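Local coordinates for pseudoazurin (Methylobacterium extorquens, PDB 1PMY), which binds a single copper ion and probably carries electrons between redox partners in the bacterial periplasm, as a member of the plastocyanin/azurin family, at residues A79-V91 with Q106-F119. Sequence-based numbering, arbitrary orientation.
With CU (copper (II) ion), chain B.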
loop_
_atom_site.group_PDB
_atom_site.type_symbol
_atom_site.label_atom_id
_atom_site.label_comp_id
_atom_site.label_asym_id
_atom_site.label_seq_id
_atom_site.Cartn_x
_atom_site.Cartn_y
_atom_site.Cartn_z
ATOM N N ALA A 79 3.248 -4.565 8.605
ATOM C CA ALA A 79 4.494 -4.993 9.275
ATOM C C ALA A 79 4.627 -6.391 9.677
ATOM O O ALA A 79 5.576 -7.089 9.170
ATOM C CB ALA A 79 5.149 -3.949 10.116
ATOM N N PRO A 80 3.728 -6.957 10.491
ATOM C CA PRO A 80 3.819 -8.345 10.934
ATOM C C PRO A 80 3.666 -9.330 9.750
ATOM O O PRO A 80 4.298 -10.415 9.909
ATOM C CB PRO A 80 2.606 -8.532 11.841
ATOM C CG PRO A 80 1.761 -7.336 11.689
ATOM C CD PRO A 80 2.615 -6.157 11.145
ATOM N N HIS A 81 2.993 -8.956 8.633
ATOM C CA HIS A 81 2.865 -9.926 7.533
ATOM C C HIS A 81 3.589 -9.572 6.256
ATOM O O HIS A 81 3.163 -9.971 5.146
ATOM C CB HIS A 81 1.334 -10.228 7.175
ATOM C CG HIS A 81 0.591 -10.556 8.414
ATOM N ND1 HIS A 81 -0.545 -9.862 8.831
ATOM C CD2 HIS A 81 0.828 -11.549 9.316
ATOM C CE1 HIS A 81 -0.959 -10.460 9.982
ATOM N NE2 HIS A 81 -0.201 -11.459 10.262
ATOM N N TYR A 82 4.646 -8.761 6.317
ATOM C CA TYR A 82 5.397 -8.399 5.070
ATOM C C TYR A 82 6.022 -9.615 4.379
ATOM O O TYR A 82 5.829 -9.757 3.164
ATOM C CB TYR A 82 6.376 -7.276 5.473
ATOM C CG TYR A 82 7.341 -6.952 4.331
ATOM C CD1 TYR A 82 6.966 -6.442 3.104
ATOM C CD2 TYR A 82 8.674 -7.377 4.490
ATOM C CE1 TYR A 82 7.909 -6.197 2.082
ATOM C CE2 TYR A 82 9.613 -7.217 3.451
ATOM C CZ TYR A 82 9.258 -6.535 2.311
ATOM O OH TYR A 82 10.181 -6.495 1.281
ATOM N N MET A 83 6.601 -10.522 5.149
ATOM C CA MET A 83 7.254 -11.736 4.659
ATOM C C MET A 83 6.239 -12.661 3.976
ATOM O O MET A 83 6.518 -13.465 3.099
ATOM C CB MET A 83 8.010 -12.477 5.778
ATOM C CG MET A 83 9.319 -11.898 6.138
ATOM S SD MET A 83 10.464 -11.826 4.771
ATOM C CE MET A 83 10.762 -13.505 4.220
ATOM N N MET A 84 4.960 -12.531 4.370
ATOM C CA MET A 84 3.803 -13.187 3.837
ATOM C C MET A 84 3.160 -12.435 2.668
ATOM O O MET A 84 2.148 -12.882 2.182
ATOM C CB MET A 84 2.746 -13.429 4.953
ATOM C CG MET A 84 3.257 -14.630 5.775
ATOM S SD MET A 84 1.976 -14.910 7.085
ATOM C CE MET A 84 0.817 -15.923 6.043
ATOM N N GLY A 85 3.774 -11.380 2.152
ATOM C CA GLY A 85 3.295 -10.671 0.993
ATOM C C GLY A 85 2.137 -9.710 1.231
ATOM O O GLY A 85 1.498 -9.350 0.208
ATOM N N MET A 86 1.933 -9.259 2.471
ATOM C CA MET A 86 0.759 -8.303 2.635
ATOM C C MET A 86 1.230 -6.887 2.331
ATOM O O MET A 86 1.856 -6.223 3.194
ATOM C CB MET A 86 0.255 -8.410 4.093
ATOM C CG MET A 86 -1.161 -7.781 4.083
ATOM S SD MET A 86 -2.021 -8.285 5.645
ATOM C CE MET A 86 -3.327 -7.016 5.618
ATOM N N VAL A 87 1.016 -6.440 1.126
ATOM C CA VAL A 87 1.426 -5.169 0.546
ATOM C C VAL A 87 0.326 -4.535 -0.292
ATOM O O VAL A 87 -0.530 -5.282 -0.806
ATOM C CB VAL A 87 2.767 -5.354 -0.274
ATOM C CG1 VAL A 87 3.913 -5.684 0.669
ATOM C CG2 VAL A 87 2.586 -6.452 -1.337
ATOM N N ALA A 88 0.379 -3.273 -0.487
ATOM C CA ALA A 88 -0.544 -2.530 -1.323
ATOM C C ALA A 88 0.284 -1.401 -2.034
ATOM O O ALA A 88 1.285 -0.898 -1.504
ATOM C CB ALA A 88 -1.588 -1.843 -0.441
ATOM N N LEU A 89 -0.344 -1.006 -3.125
ATOM C CA LEU A 89 0.251 0.097 -3.942
ATOM C C LEU A 89 -0.809 1.195 -4.124
ATOM O O LEU A 89 -1.975 0.848 -4.501
ATOM C CB LEU A 89 0.746 -0.577 -5.210
ATOM C CG LEU A 89 1.515 0.250 -6.182
ATOM C CD1 LEU A 89 2.911 0.503 -5.580
ATOM C CD2 LEU A 89 1.713 -0.629 -7.457
ATOM N N VAL A 90 -0.396 2.387 -3.844
ATOM C CA VAL A 90 -1.203 3.616 -3.916
ATOM C C VAL A 90 -0.647 4.552 -4.974
ATOM O O VAL A 90 0.534 4.925 -4.857
ATOM C CB VAL A 90 -1.384 4.322 -2.537
ATOM C CG1 VAL A 90 -2.230 5.562 -2.628
ATOM C CG2 VAL A 90 -1.914 3.278 -1.545
ATOM N N VAL A 91 -1.499 4.947 -5.914
ATOM C CA VAL A 91 -1.070 5.901 -6.974
ATOM C C VAL A 91 -1.927 7.140 -6.783
ATOM O O VAL A 91 -3.130 7.117 -6.684
ATOM C CB VAL A 91 -0.985 5.370 -8.371
ATOM C CG1 VAL A 91 -0.124 4.017 -8.323
ATOM C CG2 VAL A 91 -2.272 4.802 -8.941
ATOM N N GLN A 106 13.622 -4.189 -3.839
ATOM C CA GLN A 106 13.528 -5.636 -3.965
ATOM C C GLN A 106 12.782 -6.181 -2.738
ATOM O O GLN A 106 12.759 -5.507 -1.704
ATOM C CB GLN A 106 14.855 -6.351 -4.231
ATOM C CG GLN A 106 15.662 -5.607 -5.333
ATOM C CD GLN A 106 17.092 -6.049 -5.481
ATOM O OE1 GLN A 106 17.695 -6.932 -4.889
ATOM N NE2 GLN A 106 17.763 -5.328 -6.415
ATOM N N HIS A 107 12.264 -7.337 -2.959
ATOM C CA HIS A 107 11.446 -8.016 -1.871
ATOM C C HIS A 107 11.652 -9.526 -2.027
ATOM O O HIS A 107 12.183 -9.974 -3.040
ATOM C CB HIS A 107 9.921 -7.722 -2.189
ATOM C CG HIS A 107 9.586 -6.259 -2.245
ATOM N ND1 HIS A 107 9.467 -5.469 -3.377
ATOM C CD2 HIS A 107 9.438 -5.437 -1.174
ATOM C CE1 HIS A 107 9.228 -4.188 -2.959
ATOM N NE2 HIS A 107 9.221 -4.186 -1.628
ATOM N N ASN A 108 11.100 -10.283 -1.024
ATOM C CA ASN A 108 11.129 -11.770 -1.156
ATOM C C ASN A 108 10.237 -12.120 -2.369
ATOM O O ASN A 108 9.371 -11.302 -2.769
ATOM C CB ASN A 108 10.566 -12.472 0.126
ATOM C CG ASN A 108 9.155 -11.896 0.406
ATOM O OD1 ASN A 108 8.189 -12.494 -0.118
ATOM N ND2 ASN A 108 9.070 -10.779 1.107
ATOM N N LYS A 109 10.451 -13.308 -2.862
ATOM C CA LYS A 109 9.797 -13.887 -4.005
ATOM C C LYS A 109 8.281 -13.717 -4.018
ATOM O O LYS A 109 7.686 -13.230 -5.005
ATOM C CB LYS A 109 10.191 -15.349 -4.229
ATOM C CG LYS A 109 9.731 -15.819 -5.616
ATOM C CD LYS A 109 9.921 -17.293 -5.841
ATOM C CE LYS A 109 10.391 -17.701 -7.224
ATOM N NZ LYS A 109 9.898 -16.812 -8.316
ATOM N N LEU A 110 7.672 -14.106 -2.931
ATOM C CA LEU A 110 6.227 -14.070 -2.682
ATOM C C LEU A 110 5.658 -12.697 -2.737
ATOM O O LEU A 110 4.633 -12.485 -3.467
ATOM C CB LEU A 110 5.998 -15.011 -1.543
ATOM C CG LEU A 110 5.117 -14.924 -0.400
ATOM C CD1 LEU A 110 3.783 -14.215 -0.558
ATOM C CD2 LEU A 110 4.895 -16.390 0.093
ATOM N N THR A 111 6.298 -11.709 -2.128
ATOM C CA THR A 111 5.849 -10.308 -2.145
ATOM C C THR A 111 6.053 -9.750 -3.558
ATOM O O THR A 111 5.198 -8.997 -4.044
ATOM C CB THR A 111 6.589 -9.391 -1.106
ATOM O OG1 THR A 111 6.248 -10.040 0.225
ATOM C CG2 THR A 111 6.179 -7.956 -1.046
ATOM N N GLN A 112 7.166 -10.072 -4.183
ATOM C CA GLN A 112 7.505 -9.579 -5.525
ATOM C C GLN A 112 6.386 -10.001 -6.525
ATOM O O GLN A 112 5.970 -9.211 -7.394
ATOM C CB GLN A 112 8.861 -10.063 -6.073
ATOM C CG GLN A 112 9.346 -9.295 -7.313
ATOM C CD GLN A 112 9.431 -7.795 -7.146
ATOM O OE1 GLN A 112 10.152 -7.224 -6.308
ATOM N NE2 GLN A 112 8.606 -6.985 -7.797
ATOM N N LYS A 113 5.977 -11.241 -6.337
ATOM C CA LYS A 113 4.999 -11.816 -7.275
ATOM C C LYS A 113 3.675 -11.128 -7.140
ATOM O O LYS A 113 2.857 -11.188 -8.129
ATOM C CB LYS A 113 4.915 -13.329 -7.184
ATOM C CG LYS A 113 6.178 -14.098 -7.530
ATOM C CD LYS A 113 7.039 -13.425 -8.558
ATOM C CE LYS A 113 6.505 -13.539 -9.968
ATOM N NZ LYS A 113 7.665 -14.062 -10.847
ATOM N N ARG A 114 3.434 -10.627 -5.962
ATOM C CA ARG A 114 2.173 -9.884 -5.726
ATOM C C ARG A 114 2.237 -8.513 -6.320
ATOM O O ARG A 114 1.212 -7.991 -6.801
ATOM C CB ARG A 114 1.877 -9.846 -4.222
ATOM C CG ARG A 114 1.161 -11.181 -3.878
ATOM C CD ARG A 114 0.567 -11.027 -2.518
ATOM N NE ARG A 114 0.006 -12.340 -2.120
ATOM C CZ ARG A 114 -0.531 -12.488 -0.909
ATOM N NH1 ARG A 114 -0.550 -11.503 0.010
ATOM N NH2 ARG A 114 -1.162 -13.639 -0.698
ATOM N N LEU A 115 3.413 -7.854 -6.219
ATOM C CA LEU A 115 3.543 -6.496 -6.749
ATOM C C LEU A 115 3.564 -6.432 -8.264
ATOM O O LEU A 115 3.131 -5.417 -8.834
ATOM C CB LEU A 115 4.835 -5.804 -6.229
ATOM C CG LEU A 115 4.805 -5.416 -4.777
ATOM C CD1 LEU A 115 6.185 -5.020 -4.321
ATOM C CD2 LEU A 115 3.811 -4.274 -4.581
ATOM N N ASP A 116 4.148 -7.490 -8.877
ATOM C CA ASP A 116 4.267 -7.473 -10.339
ATOM C C ASP A 116 3.071 -7.047 -11.147
ATOM O O ASP A 116 3.132 -6.216 -12.080
ATOM C CB ASP A 116 4.895 -8.768 -10.860
ATOM C CG ASP A 116 6.369 -8.832 -10.555
ATOM O OD1 ASP A 116 6.955 -7.808 -10.205
ATOM O OD2 ASP A 116 6.925 -9.949 -10.613
ATOM N N PRO A 117 1.928 -7.681 -10.873
ATOM C CA PRO A 117 0.698 -7.381 -11.596
ATOM C C PRO A 117 0.123 -6.027 -11.231
ATOM O O PRO A 117 -0.485 -5.448 -12.161
ATOM C CB PRO A 117 -0.197 -8.549 -11.411
ATOM C CG PRO A 117 0.540 -9.496 -10.540
ATOM C CD PRO A 117 1.754 -8.797 -9.949
ATOM N N LEU A 118 0.451 -5.540 -10.053
ATOM C CA LEU A 118 -0.038 -4.213 -9.640
ATOM C C LEU A 118 0.758 -3.175 -10.431
ATOM O O LEU A 118 0.173 -2.258 -11.025
ATOM C CB LEU A 118 -0.017 -4.010 -8.141
ATOM C CG LEU A 118 -0.768 -4.991 -7.260
ATOM C CD1 LEU A 118 -0.580 -4.882 -5.782
ATOM C CD2 LEU A 118 -2.180 -5.273 -7.704
ATOM N N PHE A 119 2.086 -3.396 -10.493
ATOM C CA PHE A 119 2.886 -2.425 -11.249
ATOM C C PHE A 119 2.394 -2.419 -12.698
ATOM O O PHE A 119 2.366 -1.339 -13.371
ATOM C CB PHE A 119 4.400 -2.644 -11.096
ATOM C CG PHE A 119 4.977 -1.927 -9.906
ATOM C CD1 PHE A 119 5.053 -0.537 -9.844
ATOM C CD2 PHE A 119 5.397 -2.673 -8.803
ATOM C CE1 PHE A 119 5.608 0.106 -8.724
ATOM C CE2 PHE A 119 5.896 -2.059 -7.673
ATOM C CZ PHE A 119 6.017 -0.663 -7.640
HETATM CU CU CU B . -1.281 -8.152 8.193
#
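Gly85 O takes a weak hydrogen bond from Arg114 NH1 (3.0 Å) at the edge of the guanidinium group, while Met84 O lies over one face. Arg114 has further partners before strand 17-25: NH2 bonds to Met15 O, its strongest partner, and NH1 also to Met16 O. Thr111 OG1 makes a weak hydrogen bond to Tyr82 O (3.0 Å), although its proton could serve another acceptor. Asn108 ND2 donates to Thr111 OG1 (3.0 Å), the oxygen tilted 17° out of the amide plane, while Asn108 OD1 caps the helix by accepting from Thr111 N (2.9 Å), the donor well above the carbonyl plane. Replacing Asn108 by an alanine would probably leave Thr111 N without its capping acceptor and Thr111 OG1 without the amide donor that helps fix it. Gly85, whose positive phi favours glycine, ends a type I turn from Tyr82. This turn belongs to the copper loop of the cupredoxin fold, where His81 ND1 and Met86 SD bind copper together with His40 and Cys78. Farther along, strand 87-91 and helix 109-119 run roughly the same way, 27° apart, their axes approaching to 9.1 Å. With CG2 anti to the backbone N (chi1 -61°), Thr111 turns its methyl to Val87 CG1 (3.6 Å), and Leu115 CD2 touches Val87 CG2. Leu89 CD2 makes a CH-pi contact over the centre of the Phe119 ring, 4.0 Å from its centroid, and packs against Leu118 CB.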